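PDB 6F2P: paenibacillus xanthan lyase, which cleaves the polysaccharide xanthan by an elimination reaction, as a calcium-containing lyase with the domains of polysaccharide lyase family 8 and further beta domains toward the C terminus. Local coordinates for residues Asp936-Gly941 and Val1029-Val1034; Ser949-Pro954 and Ala1017-Thr1022; Met966-His971 and Val993-Asn998; Asn977-Val982 and Asp1023-Tyr1028. All blocks are in the same frame, centred on the assembly; numbering follows the deposited sequence.

Contact 1: residues Asp936-Gly941 and Val1029-Val1034; sequences DYIHDG and VVADAV. With CA (calcium ion), chain G.
Ile938 and Ala1031 form an antiparallel hydrogen-bonded pair, each giving its amide to the other's carbonyl. Ile938 N reaches Ala1031 O at 3.1 Å, with an almost straight N-H...O angle of 173°. Packing is closest on the face these two residues share. CG1 of Ile938 sits between its own backbone N and carbonyl carbon (chi1 55°), which brings it within 3.7 Å of Ala1031 CB. A methyl group suits this place because it leaves room for the branched neighbour, and both side chains also touch Val950 in the domain interior.

The other face is looser, and at His939 partly open to solvent. His939 CB stays 4.3 Å from Val1030 CG2, and the imidazole turns away from Val1030, on the side of Thr924. The Tyr937 ring meets Val1030 obliquely, CD1 to CG1, at 4.2 Å.

Both ends of the pairing are polar. Asp940 OD1 accepts Val1029 N at 2.7 Å from above the carboxylate plane, while Asp940 N returns a more bent bond to Val1029 O. Asp940 OD2 has a salt bridge to Lys945, so this buried carboxylate joins a backbone amide to a lysine, which probably balances its charge. At the far end a calcium ion is bound by Asp936 O at 2.4 Å and by Asp1032 OD1 at 2.5 Å. Tyr933, Asn911 and Asp910 complete the site.

Every ligand is an oxygen, as calcium prefers, and the carboxylates of Asp1032 and Asp910 would largely offset its charge. The chemistry implies that the metal is probably structural, tying the chain at Asp936 to Asp1032, beyond the last backbone bond.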
loop_
_atom_site.group_PDB
_atom_site.type_symbol
_atom_site.label_atom_id
_atom_site.label_comp_id
_atom_site.label_asym_id
_atom_site.label_seq_id
_atom_site.Cartn_x
_atom_site.Cartn_y
_atom_site.Cartn_z
ATOM N N ASP A 936 -42.798 3.500 -44.883
ATOM C CA ASP A 936 -43.617 2.755 -45.821
ATOM C C ASP A 936 -44.225 1.486 -45.219
ATOM O O ASP A 936 -44.035 1.187 -44.037
ATOM C CB ASP A 936 -42.757 2.370 -47.031
ATOM C CG ASP A 936 -41.609 1.425 -46.666
ATOM O OD1 ASP A 936 -41.341 1.225 -45.459
ATOM O OD2 ASP A 936 -40.949 0.904 -47.591
ATOM N N TYR A 937 -44.966 0.763 -46.056
ATOM C CA TYR A 937 -45.393 -0.609 -45.798
ATOM C C TYR A 937 -45.365 -1.342 -47.134
ATOM O O TYR A 937 -45.147 -0.721 -48.167
ATOM C CB TYR A 937 -46.799 -0.645 -45.199
ATOM C CG TYR A 937 -47.804 0.233 -45.909
ATOM C CD1 TYR A 937 -48.499 -0.227 -47.019
ATOM C CD2 TYR A 937 -48.063 1.520 -45.459
ATOM C CE1 TYR A 937 -49.420 0.576 -47.665
ATOM C CE2 TYR A 937 -48.984 2.331 -46.095
ATOM C CZ TYR A 937 -49.660 1.857 -47.197
ATOM O OH TYR A 937 -50.579 2.667 -47.831
ATOM N N ILE A 938 -45.581 -2.650 -47.126
ATOM C CA ILE A 938 -45.591 -3.397 -48.377
ATOM C C ILE A 938 -46.897 -4.174 -48.585
ATOM O O ILE A 938 -47.644 -4.408 -47.636
ATOM C CB ILE A 938 -44.366 -4.332 -48.500
ATOM C CG1 ILE A 938 -44.266 -5.267 -47.296
ATOM C CG2 ILE A 938 -43.093 -3.518 -48.620
ATOM C CD1 ILE A 938 -43.132 -6.268 -47.408
ATOM N N HIS A 939 -47.180 -4.544 -49.833
ATOM C CA HIS A 939 -48.385 -5.312 -50.149
ATOM C C HIS A 939 -48.188 -6.289 -51.309
ATOM O O HIS A 939 -47.279 -6.122 -52.124
ATOM C CB HIS A 939 -49.603 -4.397 -50.376
ATOM C CG HIS A 939 -49.486 -3.491 -51.566
ATOM N ND1 HIS A 939 -49.448 -3.960 -52.861
ATOM C CD2 HIS A 939 -49.430 -2.140 -51.654
ATOM C CE1 HIS A 939 -49.357 -2.940 -53.696
ATOM N NE2 HIS A 939 -49.345 -1.824 -52.989
ATOM N N ASP A 940 -49.043 -7.310 -51.369
ATOM C CA ASP A 940 -48.893 -8.399 -52.337
ATOM C C ASP A 940 -49.549 -8.096 -53.687
ATOM O O ASP A 940 -49.435 -8.880 -54.635
ATOM C CB ASP A 940 -49.440 -9.716 -51.768
ATOM C CG ASP A 940 -50.958 -9.713 -51.616
ATOM O OD1 ASP A 940 -51.537 -8.641 -51.317
ATOM O OD2 ASP A 940 -51.567 -10.793 -51.797
ATOM N N GLY A 941 -50.234 -6.958 -53.764
ATOM C CA GLY A 941 -50.867 -6.533 -54.996
ATOM C C GLY A 941 -52.072 -7.378 -55.354
ATOM O O GLY A 941 -52.408 -7.526 -56.529
ATOM N N VAL A 1029 -53.059 -7.917 -49.180
ATOM C CA VAL A 1029 -52.350 -8.309 -47.964
ATOM C C VAL A 1029 -51.211 -7.336 -47.639
ATOM O O VAL A 1029 -50.238 -7.241 -48.379
ATOM C CB VAL A 1029 -51.793 -9.748 -48.078
ATOM C CG1 VAL A 1029 -51.014 -10.130 -46.819
ATOM C CG2 VAL A 1029 -52.918 -10.733 -48.330
ATOM N N VAL A 1030 -51.334 -6.623 -46.524
ATOM C CA VAL A 1030 -50.323 -5.652 -46.103
ATOM C C VAL A 1030 -49.372 -6.233 -45.052
ATOM O O VAL A 1030 -49.800 -6.933 -44.135
ATOM C CB VAL A 1030 -50.988 -4.354 -45.552
ATOM C CG1 VAL A 1030 -49.985 -3.483 -44.803
ATOM C CG2 VAL A 1030 -51.652 -3.571 -46.678
ATOM N N ALA A 1031 -48.081 -5.947 -45.201
ATOM C CA ALA A 1031 -47.075 -6.293 -44.196
ATOM C C ALA A 1031 -46.379 -5.021 -43.713
ATOM O O ALA A 1031 -45.854 -4.259 -44.524
ATOM C CB ALA A 1031 -46.055 -7.277 -44.771
ATOM N N ASP A 1032 -46.372 -4.792 -42.401
ATOM C CA ASP A 1032 -45.830 -3.551 -41.845
ATOM C C ASP A 1032 -44.826 -3.793 -40.708
ATOM O O ASP A 1032 -43.614 -3.809 -40.936
ATOM C CB ASP A 1032 -46.974 -2.638 -41.381
ATOM C CG ASP A 1032 -46.505 -1.244 -41.004
ATOM O OD1 ASP A 1032 -45.431 -0.814 -41.482
ATOM O OD2 ASP A 1032 -47.226 -0.568 -40.237
ATOM N N ALA A 1033 -45.331 -3.980 -39.489
ATOM C CA ALA A 1033 -44.460 -4.167 -38.330
ATOM C C ALA A 1033 -45.052 -5.030 -37.201
ATOM O O ALA A 1033 -46.272 -5.062 -36.985
ATOM C CB ALA A 1033 -44.007 -2.812 -37.782
ATOM N N VAL A 1034 -44.162 -5.727 -36.492
ATOM C CA VAL A 1034 -44.518 -6.480 -35.295
ATOM C C VAL A 1034 -43.758 -5.944 -34.078
ATOM O O VAL A 1034 -42.719 -5.294 -34.220
ATOM C CB VAL A 1034 -44.217 -7.984 -35.458
ATOM C CG1 VAL A 1034 -44.882 -8.525 -36.713
ATOM C CG2 VAL A 1034 -42.719 -8.222 -35.510
HETATM CA CA CA G . -43.155 -0.069 -42.218
#

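Contact 2: residues Ser949-Pro954 and Ala1017-Thr1022; sequences SVTFTP and AIKIRT
Phe952 and Ile1020 meet on the inner face of this antiparallel pair, where CD1 of the isoleucine comes to the ring edge at CE1, 3.9 Å away and close to the ring plane. The carbonyl oxygen of Ile1018 lies at the same edge, 3.4 Å from Phe952 CD1. Phe952 places its CG beside the backbone N, opposite the carbonyl carbon (chi1 -59°), and this presents the ring's rim to the neighbouring strand.

On the outer face Lys1019 lays its methylenes against Thr951, whose OG1 is 3.4 Å from Lys1019 CG. The lysine chain bends at chi3 (-71°), and its CD passes 4.0 Å from Ser949 CB. A long aliphatic chain with a charged end suits this partly exposed surface. With an alanine here, the Thr951 hydroxyl and Ser949 CB would probably lose most of their methylene cover and become more open to water. Further along, the methyls Thr951 CG2 and Ala1017 CB touch at 3.7 Å.

Four backbone hydrogen bonds hold these side chains in register, two between Val950 and Ile1020 and two between Phe952 and Ile1018. The bond from Phe952 N to Ile1018 O, 2.9 Å long, comes from above the carbonyl plane, whereas that from Val950 N to Ile1020 O lies in it.

These strands are the second and third of a five-stranded antiparallel sheet, in which strand 917-920 lies beyond strand 949-952 and strand 978-984 beyond strand 1017-1021. Their buried face, with Val950, Phe952, Ile1018 and Ile1020, packs on Ala1031, Val1034 and Leu1036 of strand 1030-1039 and on Val964 and Met966 of strand 960-967, as in a beta-sandwich.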
loop_
_atom_site.group_PDB
_atom_site.type_symbol
_atom_site.label_atom_id
_atom_site.label_comp_id
_atom_site.label_asym_id
_atom_site.label_seq_id
_atom_site.Cartn_x
_atom_site.Cartn_y
_atom_site.Cartn_z
ATOM N N SER A 949 -45.095 -14.525 -48.883
ATOM C CA SER A 949 -44.955 -14.486 -47.429
ATOM C C SER A 949 -43.925 -13.447 -46.960
ATOM O O SER A 949 -42.930 -13.179 -47.640
ATOM C CB SER A 949 -44.607 -15.871 -46.862
ATOM O OG SER A 949 -43.282 -16.251 -47.191
ATOM N N VAL A 950 -44.191 -12.855 -45.800
ATOM C CA VAL A 950 -43.251 -11.949 -45.143
ATOM C C VAL A 950 -43.005 -12.443 -43.717
ATOM O O VAL A 950 -43.940 -12.517 -42.921
ATOM C CB VAL A 950 -43.793 -10.496 -45.099
ATOM C CG1 VAL A 950 -42.859 -9.598 -44.303
ATOM C CG2 VAL A 950 -43.984 -9.950 -46.503
ATOM N N THR A 951 -41.758 -12.786 -43.398
ATOM C CA THR A 951 -41.427 -13.372 -42.091
ATOM C C THR A 951 -40.596 -12.456 -41.183
ATOM O O THR A 951 -39.403 -12.258 -41.412
ATOM C CB THR A 951 -40.685 -14.724 -42.248
ATOM O OG1 THR A 951 -41.513 -15.652 -42.957
ATOM C CG2 THR A 951 -40.336 -15.311 -40.893
ATOM N N PHE A 952 -41.231 -11.916 -40.144
ATOM C CA PHE A 952 -40.544 -11.096 -39.147
ATOM C C PHE A 952 -39.868 -11.969 -38.089
ATOM O O PHE A 952 -40.542 -12.570 -37.257
ATOM C CB PHE A 952 -41.534 -10.164 -38.437
ATOM C CG PHE A 952 -42.270 -9.219 -39.350
ATOM C CD1 PHE A 952 -43.472 -9.588 -39.936
ATOM C CD2 PHE A 952 -41.779 -7.946 -39.593
ATOM C CE1 PHE A 952 -44.164 -8.713 -40.765
ATOM C CE2 PHE A 952 -42.467 -7.064 -40.425
ATOM C CZ PHE A 952 -43.662 -7.453 -41.011
ATOM N N THR A 953 -38.542 -12.032 -38.107
ATOM C CA THR A 953 -37.804 -12.767 -37.079
ATOM C C THR A 953 -37.118 -11.813 -36.099
ATOM O O THR A 953 -36.058 -11.265 -36.402
ATOM C CB THR A 953 -36.751 -13.718 -37.698
ATOM O OG1 THR A 953 -37.373 -14.554 -38.685
ATOM C CG2 THR A 953 -36.108 -14.590 -36.622
ATOM N N PRO A 954 -37.723 -11.611 -34.917
ATOM C CA PRO A 954 -37.149 -10.725 -33.897
ATOM C C PRO A 954 -35.990 -11.375 -33.155
ATOM O O PRO A 954 -35.891 -12.603 -33.110
ATOM C CB PRO A 954 -38.310 -10.522 -32.925
ATOM C CG PRO A 954 -39.079 -11.787 -33.024
ATOM C CD PRO A 954 -39.006 -12.189 -34.478
ATOM N N ALA A 1017 -40.579 -16.782 -35.021
ATOM C CA ALA A 1017 -40.914 -16.010 -36.208
ATOM C C ALA A 1017 -42.385 -15.629 -36.236
ATOM O O ALA A 1017 -43.227 -16.269 -35.607
ATOM C CB ALA A 1017 -40.543 -16.776 -37.460
ATOM N N ILE A 1018 -42.679 -14.565 -36.969
ATOM C CA ILE A 1018 -44.042 -14.114 -37.156
ATOM C C ILE A 1018 -44.244 -13.899 -38.645
ATOM O O ILE A 1018 -43.808 -12.885 -39.193
ATOM C CB ILE A 1018 -44.299 -12.810 -36.395
ATOM C CG1 ILE A 1018 -44.003 -13.012 -34.910
ATOM C CG2 ILE A 1018 -45.731 -12.348 -36.591
ATOM C CD1 ILE A 1018 -43.925 -11.728 -34.131
ATOM N N LYS A 1019 -44.888 -14.869 -39.293
ATOM C CA LYS A 1019 -45.045 -14.871 -40.746
ATOM C C LYS A 1019 -46.442 -14.432 -41.182
ATOM O O LYS A 1019 -47.443 -14.772 -40.549
ATOM C CB LYS A 1019 -44.729 -16.259 -41.324
ATOM C CG LYS A 1019 -44.810 -16.325 -42.849
ATOM C CD LYS A 1019 -44.815 -17.758 -43.379
ATOM C CE LYS A 1019 -43.461 -18.435 -43.226
ATOM N NZ LYS A 1019 -43.448 -19.766 -43.907
ATOM N N ILE A 1020 -46.494 -13.662 -42.265
ATOM C CA ILE A 1020 -47.751 -13.291 -42.894
ATOM C C ILE A 1020 -47.869 -14.034 -44.217
ATOM O O ILE A 1020 -47.032 -13.866 -45.098
ATOM C CB ILE A 1020 -47.820 -11.779 -43.148
ATOM C CG1 ILE A 1020 -47.877 -11.026 -41.817
ATOM C CG2 ILE A 1020 -49.023 -11.437 -44.002
ATOM C CD1 ILE A 1020 -47.767 -9.525 -41.962
ATOM N N ARG A 1021 -48.893 -14.877 -44.336
ATOM C CA ARG A 1021 -49.134 -15.657 -45.550
ATOM C C ARG A 1021 -50.269 -15.024 -46.348
ATOM O O ARG A 1021 -50.967 -14.136 -45.849
ATOM C CB ARG A 1021 -49.472 -17.115 -45.206
ATOM C CG ARG A 1021 -48.270 -18.009 -44.874
ATOM C CD ARG A 1021 -48.646 -19.089 -43.854
ATOM N NE ARG A 1021 -50.005 -19.592 -44.069
ATOM C CZ ARG A 1021 -50.870 -19.877 -43.096
ATOM N NH1 ARG A 1021 -50.526 -19.718 -41.827
ATOM N NH2 ARG A 1021 -52.082 -20.327 -43.389
ATOM N N THR A 1022 -50.451 -15.469 -47.587
ATOM C CA THR A 1022 -51.462 -14.869 -48.459
ATOM C C THR A 1022 -52.510 -15.872 -48.962
ATOM O O THR A 1022 -53.368 -15.519 -49.774
ATOM C CB THR A 1022 -50.817 -14.148 -49.661
ATOM O OG1 THR A 1022 -50.034 -15.085 -50.414
ATOM C CG2 THR A 1022 -49.925 -13.001 -49.183
#

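Contact 3: residues Met966-His971 and Val993-Asn998; sequences MMWAAH and VNQQGN
Val993 meets the benzene end of the Trp968 indole obliquely, its CB 3.6 Å from CH2 and its methyls spread along CH2 and CZ3. Branched and apolar, it suits this buried place. Next, Asn994 brings its carbonyl oxygen to within 4.0 Å of Trp968 CZ2.

Gln995 then lies across the indole. Its CG stands 3.6 Å from the centroid of the five-membered ring, only 7° off the normal, a CH-pi contact over the face. The chain is extended beyond CG, which carries the amide on alongside the indole, its plane turned 45° from the ring, to where NE2 bonds to Val1030 O. The Gln995 carbonyl oxygen takes a CA-H...O contact from Ala970 at 3.3 Å. This meeting of loops lies at one end of a beta-sandwich, in the Golvesin C-terminal domain, where the chain has just left one sheet after strand 960-967 and the other after strand 987-993.

At Gly997 the carbonyl oxygen accepts Trp968 NE1 at 2.9 Å, close to the indole plane and nearly straight (166°). A phenylalanine in place of Trp968 would probably leave this carbonyl without its donor and open a gap beside Val993. Gly997 N also lies 3.5 Å from Ala970 CB.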
loop_
_atom_site.group_PDB
_atom_site.type_symbol
_atom_site.label_atom_id
_atom_site.label_comp_id
_atom_site.label_asym_id
_atom_site.label_seq_id
_atom_site.Cartn_x
_atom_site.Cartn_y
_atom_site.Cartn_z
ATOM N N MET A 966 -49.075 -6.388 -33.797
ATOM C CA MET A 966 -48.848 -6.097 -35.209
ATOM C C MET A 966 -49.614 -4.850 -35.661
ATOM O O MET A 966 -50.745 -4.598 -35.231
ATOM C CB MET A 966 -49.208 -7.296 -36.085
ATOM C CG MET A 966 -48.998 -7.041 -37.569
ATOM S SD MET A 966 -49.492 -8.400 -38.642
ATOM C CE MET A 966 -48.223 -9.619 -38.293
ATOM N N MET A 967 -48.975 -4.064 -36.516
ATOM C CA MET A 967 -49.596 -2.881 -37.082
ATOM C C MET A 967 -49.649 -3.046 -38.591
ATOM O O MET A 967 -48.815 -3.747 -39.169
ATOM C CB MET A 967 -48.779 -1.647 -36.717
ATOM C CG MET A 967 -49.348 -0.332 -37.211
ATOM S SD MET A 967 -48.380 1.038 -36.574
ATOM C CE MET A 967 -48.645 0.831 -34.814
ATOM N N TRP A 968 -50.633 -2.417 -39.226
ATOM C CA TRP A 968 -50.757 -2.467 -40.678
ATOM C C TRP A 968 -51.528 -1.262 -41.219
ATOM O O TRP A 968 -52.093 -0.475 -40.453
ATOM C CB TRP A 968 -51.427 -3.775 -41.118
ATOM C CG TRP A 968 -52.749 -4.028 -40.446
ATOM C CD1 TRP A 968 -53.908 -3.325 -40.619
ATOM C CD2 TRP A 968 -53.047 -5.060 -39.497
ATOM N NE1 TRP A 968 -54.907 -3.851 -39.836
ATOM C CE2 TRP A 968 -54.405 -4.919 -39.137
ATOM C CE3 TRP A 968 -52.298 -6.090 -38.916
ATOM C CZ2 TRP A 968 -55.030 -5.767 -38.224
ATOM C CZ3 TRP A 968 -52.919 -6.932 -38.005
ATOM C CH2 TRP A 968 -54.273 -6.765 -37.671
ATOM N N ALA A 969 -51.550 -1.140 -42.545
ATOM C CA ALA A 969 -52.283 -0.076 -43.228
ATOM C C ALA A 969 -53.702 -0.496 -43.638
ATOM O O ALA A 969 -53.885 -1.261 -44.588
ATOM C CB ALA A 969 -51.495 0.412 -44.434
ATOM N N ALA A 970 -54.704 0.019 -42.928
ATOM C CA ALA A 970 -56.088 -0.407 -43.141
ATOM C C ALA A 970 -56.794 0.409 -44.218
ATOM O O ALA A 970 -56.488 1.584 -44.413
ATOM C CB ALA A 970 -56.870 -0.351 -41.831
ATOM N N HIS A 971 -57.743 -0.214 -44.916
ATOM C CA HIS A 971 -58.550 0.512 -45.897
ATOM C C HIS A 971 -59.918 -0.126 -46.145
ATOM O O HIS A 971 -60.751 -0.196 -45.242
ATOM C CB HIS A 971 -57.797 0.686 -47.219
ATOM C CG HIS A 971 -58.204 1.909 -47.985
ATOM N ND1 HIS A 971 -57.880 2.102 -49.312
ATOM C CD2 HIS A 971 -58.904 3.005 -47.607
ATOM C CE1 HIS A 971 -58.368 3.259 -49.719
ATOM N NE2 HIS A 971 -58.992 3.829 -48.704
ATOM N N VAL A 993 -56.194 -12.218 -39.448
ATOM C CA VAL A 993 -56.431 -10.816 -39.101
ATOM C C VAL A 993 -57.217 -10.079 -40.196
ATOM O O VAL A 993 -57.021 -10.324 -41.392
ATOM C CB VAL A 993 -55.116 -10.063 -38.757
ATOM C CG1 VAL A 993 -54.521 -10.602 -37.472
ATOM C CG2 VAL A 993 -54.107 -10.173 -39.888
ATOM N N ASN A 994 -58.116 -9.192 -39.777
ATOM C CA ASN A 994 -58.927 -8.407 -40.704
ATOM C C ASN A 994 -58.309 -7.035 -40.972
ATOM O O ASN A 994 -58.509 -6.089 -40.204
ATOM C CB ASN A 994 -60.346 -8.257 -40.161
ATOM C CG ASN A 994 -61.254 -7.506 -41.106
ATOM O OD1 ASN A 994 -60.894 -7.247 -42.250
ATOM N ND2 ASN A 994 -62.445 -7.156 -40.632
ATOM N N GLN A 995 -57.571 -6.939 -42.076
ATOM C CA GLN A 995 -56.753 -5.763 -42.372
ATOM C C GLN A 995 -57.496 -4.587 -43.000
ATOM O O GLN A 995 -56.879 -3.579 -43.342
ATOM C CB GLN A 995 -55.557 -6.143 -43.247
ATOM C CG GLN A 995 -54.416 -6.760 -42.474
ATOM C CD GLN A 995 -53.229 -7.076 -43.349
ATOM O OE1 GLN A 995 -53.304 -6.973 -44.570
ATOM N NE2 GLN A 995 -52.118 -7.458 -42.730
ATOM N N GLN A 996 -58.808 -4.699 -43.163
ATOM C CA GLN A 996 -59.574 -3.527 -43.574
ATOM C C GLN A 996 -60.150 -2.838 -42.338
ATOM O O GLN A 996 -61.299 -2.398 -42.322
ATOM C CB GLN A 996 -60.651 -3.880 -44.608
ATOM C CG GLN A 996 -61.656 -4.920 -44.166
ATOM C CD GLN A 996 -62.759 -5.125 -45.185
ATOM O OE1 GLN A 996 -62.496 -5.366 -46.367
ATOM N NE2 GLN A 996 -64.005 -5.023 -44.733
ATOM N N GLY A 997 -59.320 -2.749 -41.303
ATOM C CA GLY A 997 -59.709 -2.175 -40.029
ATOM C C GLY A 997 -58.565 -2.239 -39.034
ATOM O O GLY A 997 -57.615 -3.000 -39.226
ATOM N N ASN A 998 -58.654 -1.433 -37.979
ATOM C CA ASN A 998 -57.626 -1.373 -36.936
ATOM C C ASN A 998 -56.211 -1.115 -37.462
ATOM O O ASN A 998 -55.243 -1.744 -37.022
ATOM C CB ASN A 998 -57.653 -2.639 -36.075
ATOM C CG ASN A 998 -59.008 -2.885 -35.444
ATOM O OD1 ASN A 998 -59.603 -3.958 -35.614
ATOM N ND2 ASN A 998 -59.508 -1.890 -34.710
#

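Contact 4: residues Asn977-Val982 and Asp1023-Tyr1028; sequences NVPVDV and DATNGY
Asn977 and Thr1025 bring their CA atoms to 5.7 Å without forming a beta bridge, for here the beginning of a strand meets an irregular loop. In place of backbone pairing, the side-chain amide of Asn977 bonds to the loop's main chain. Its CG is tucked between the backbone N and the carbonyl carbon (chi1 58°), turning the amide toward the loop. OD1 accepts Asn1026 N at 3.1 Å, in the carbonyl plane and on a lone pair. From the same amide, ND2 donates to Ala1024 O at 2.9 Å, approaching from above that carbonyl's plane. Asparagine suits the place because one flat group both gives and accepts, and the two bonds hold it against rotation. The amide of Asn1026 lies only 20° from parallel to that of Asn977 and is itself bonded to Thr976 through ND2.

Water 1 joins the main chains, donating to Asn977 O at 2.6 Å and to Asp1023 O at 3.1 Å. The apolar part is small. Thr1025 CG2 rests 3.6 Å from Pro979 CD, the two side chains crossing at about a right angle. Threonine serves both sides here, for its OG1 bonds to Thr1022 O and Lys945 while its methyl meets the proline. Asp1023, at the loop's start, belongs to a calcium site with Gly946.

The loop runs from strand 1017-1021 in one sheet to strand 1030-1039 in the other. Strand 978-984 lies between strands 1017-1021 and 987-993, with Val978 packed inward against Ile1020, Val993 and Val1029 and Pro979 beside Arg1021 and Asn992.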
loop_
_atom_site.group_PDB
_atom_site.type_symbol
_atom_site.label_atom_id
_atom_site.label_comp_id
_atom_site.label_asym_id
_atom_site.label_seq_id
_atom_site.Cartn_x
_atom_site.Cartn_y
_atom_site.Cartn_z
ATOM N N ASN A 977 -59.158 -11.792 -44.153
ATOM C CA ASN A 977 -58.765 -13.089 -43.620
ATOM C C ASN A 977 -57.280 -13.368 -43.810
ATOM O O ASN A 977 -56.897 -14.436 -44.289
ATOM C CB ASN A 977 -59.606 -14.200 -44.262
ATOM C CG ASN A 977 -59.493 -14.222 -45.781
ATOM O OD1 ASN A 977 -59.198 -13.204 -46.408
ATOM N ND2 ASN A 977 -59.718 -15.389 -46.376
ATOM N N VAL A 978 -56.444 -12.410 -43.426
ATOM C CA VAL A 978 -55.004 -12.573 -43.568
ATOM C C VAL A 978 -54.478 -13.562 -42.536
ATOM O O VAL A 978 -54.578 -13.311 -41.334
ATOM C CB VAL A 978 -54.271 -11.233 -43.413
ATOM C CG1 VAL A 978 -52.777 -11.414 -43.667
ATOM C CG2 VAL A 978 -54.867 -10.202 -44.359
ATOM N N PRO A 979 -53.928 -14.698 -43.003
ATOM C CA PRO A 979 -53.372 -15.701 -42.088
ATOM C C PRO A 979 -52.004 -15.283 -41.554
ATOM O O PRO A 979 -51.114 -14.929 -42.330
ATOM C CB PRO A 979 -53.245 -16.948 -42.970
ATOM C CG PRO A 979 -53.071 -16.419 -44.341
ATOM C CD PRO A 979 -53.865 -15.139 -44.408
ATOM N N VAL A 980 -51.850 -15.310 -40.233
ATOM C CA VAL A 980 -50.592 -14.945 -39.594
ATOM C C VAL A 980 -50.098 -16.075 -38.699
ATOM O O VAL A 980 -50.819 -16.534 -37.816
ATOM C CB VAL A 980 -50.744 -13.671 -38.745
ATOM C CG1 VAL A 980 -49.408 -13.286 -38.122
ATOM C CG2 VAL A 980 -51.288 -12.536 -39.595
ATOM N N ASP A 981 -48.871 -16.530 -38.935
ATOM C CA ASP A 981 -48.254 -17.532 -38.071
ATOM C C ASP A 981 -47.387 -16.878 -37.012
ATOM O O ASP A 981 -46.691 -15.904 -37.283
ATOM C CB ASP A 981 -47.397 -18.506 -38.880
ATOM C CG ASP A 981 -48.212 -19.350 -39.819
ATOM O OD1 ASP A 981 -49.404 -19.583 -39.522
ATOM O OD2 ASP A 981 -47.663 -19.775 -40.858
ATOM N N VAL A 982 -47.438 -17.417 -35.802
ATOM C CA VAL A 982 -46.511 -17.020 -34.758
ATOM C C VAL A 982 -45.792 -18.267 -34.264
ATOM O O VAL A 982 -46.375 -19.086 -33.554
ATOM C CB VAL A 982 -47.234 -16.334 -33.587
ATOM C CG1 VAL A 982 -46.249 -16.007 -32.482
ATOM C CG2 VAL A 982 -47.944 -15.080 -34.067
ATOM N N ASP A 1023 -52.435 -17.107 -48.466
ATOM C CA ASP A 1023 -53.334 -18.184 -48.882
ATOM C C ASP A 1023 -54.802 -17.810 -48.694
ATOM O O ASP A 1023 -55.211 -17.401 -47.608
ATOM C CB ASP A 1023 -53.029 -19.469 -48.102
ATOM C CG ASP A 1023 -51.561 -19.869 -48.173
ATOM O OD1 ASP A 1023 -50.753 -19.313 -47.397
ATOM O OD2 ASP A 1023 -51.214 -20.746 -48.994
ATOM N N ALA A 1024 -55.575 -17.936 -49.769
ATOM C CA ALA A 1024 -57.031 -17.756 -49.739
ATOM C C ALA A 1024 -57.515 -16.361 -49.334
ATOM O O ALA A 1024 -58.680 -16.188 -48.970
ATOM C CB ALA A 1024 -57.690 -18.824 -48.861
ATOM N N THR A 1025 -56.638 -15.366 -49.417
ATOM C CA THR A 1025 -57.000 -14.009 -49.008
ATOM C C THR A 1025 -57.932 -13.324 -50.007
ATOM O O THR A 1025 -57.721 -13.391 -51.223
ATOM C CB THR A 1025 -55.754 -13.136 -48.726
ATOM O OG1 THR A 1025 -54.732 -13.418 -49.691
ATOM C CG2 THR A 1025 -55.209 -13.432 -47.335
ATOM N N ASN A 1026 -58.965 -12.674 -49.478
ATOM C CA ASN A 1026 -60.012 -12.077 -50.304
ATOM C C ASN A 1026 -59.769 -10.615 -50.697
ATOM O O ASN A 1026 -60.674 -9.932 -51.193
ATOM C CB ASN A 1026 -61.383 -12.248 -49.636
ATOM C CG ASN A 1026 -61.474 -11.564 -48.283
ATOM O OD1 ASN A 1026 -60.934 -10.473 -48.079
ATOM N ND2 ASN A 1026 -62.172 -12.201 -47.351
ATOM N N GLY A 1027 -58.546 -10.146 -50.472
ATOM C CA GLY A 1027 -58.166 -8.787 -50.810
ATOM C C GLY A 1027 -56.670 -8.562 -50.687
ATOM O O GLY A 1027 -55.879 -9.513 -50.696
ATOM N N TYR A 1028 -56.278 -7.297 -50.569
ATOM C CA TYR A 1028 -54.867 -6.935 -50.469
ATOM C C TYR A 1028 -54.262 -7.354 -49.130
ATOM O O TYR A 1028 -54.867 -7.159 -48.074
ATOM C CB TYR A 1028 -54.686 -5.425 -50.669
ATOM C CG TYR A 1028 -54.694 -4.985 -52.115
ATOM C CD1 TYR A 1028 -53.550 -5.085 -52.896
ATOM C CD2 TYR A 1028 -55.841 -4.461 -52.700
ATOM C CE1 TYR A 1028 -53.552 -4.683 -54.217
ATOM C CE2 TYR A 1028 -55.850 -4.058 -54.023
ATOM C CZ TYR A 1028 -54.701 -4.174 -54.776
ATOM O OH TYR A 1028 -54.690 -3.778 -56.092
HETATM O O HOH W 1 -57.240 -16.716 -45.435
#

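All four contacts lie in the Golvesin C-terminal domain, their centres about 10 to 15 Å apart and 62 to 72 Å from the centre of the chain. Contact 1 encloses the others along the sequence; contact 3 is nested within contact 2, and contact 4 crosses both. Strand 1030-1039 of contact 1 neighbours strand 960-967 of contact 3 in one sheet, while contacts 2 and 4 share the other sheet through strands 1017-1021 and 978-984. Val1034 against Phe952 and Met966 against Ile1020 pack the sheets together. Segments 22 to 88 residues apart thus interlock in one compact sandwich, with calcium bound at contacts 1 and 4, well away from the chain's centre.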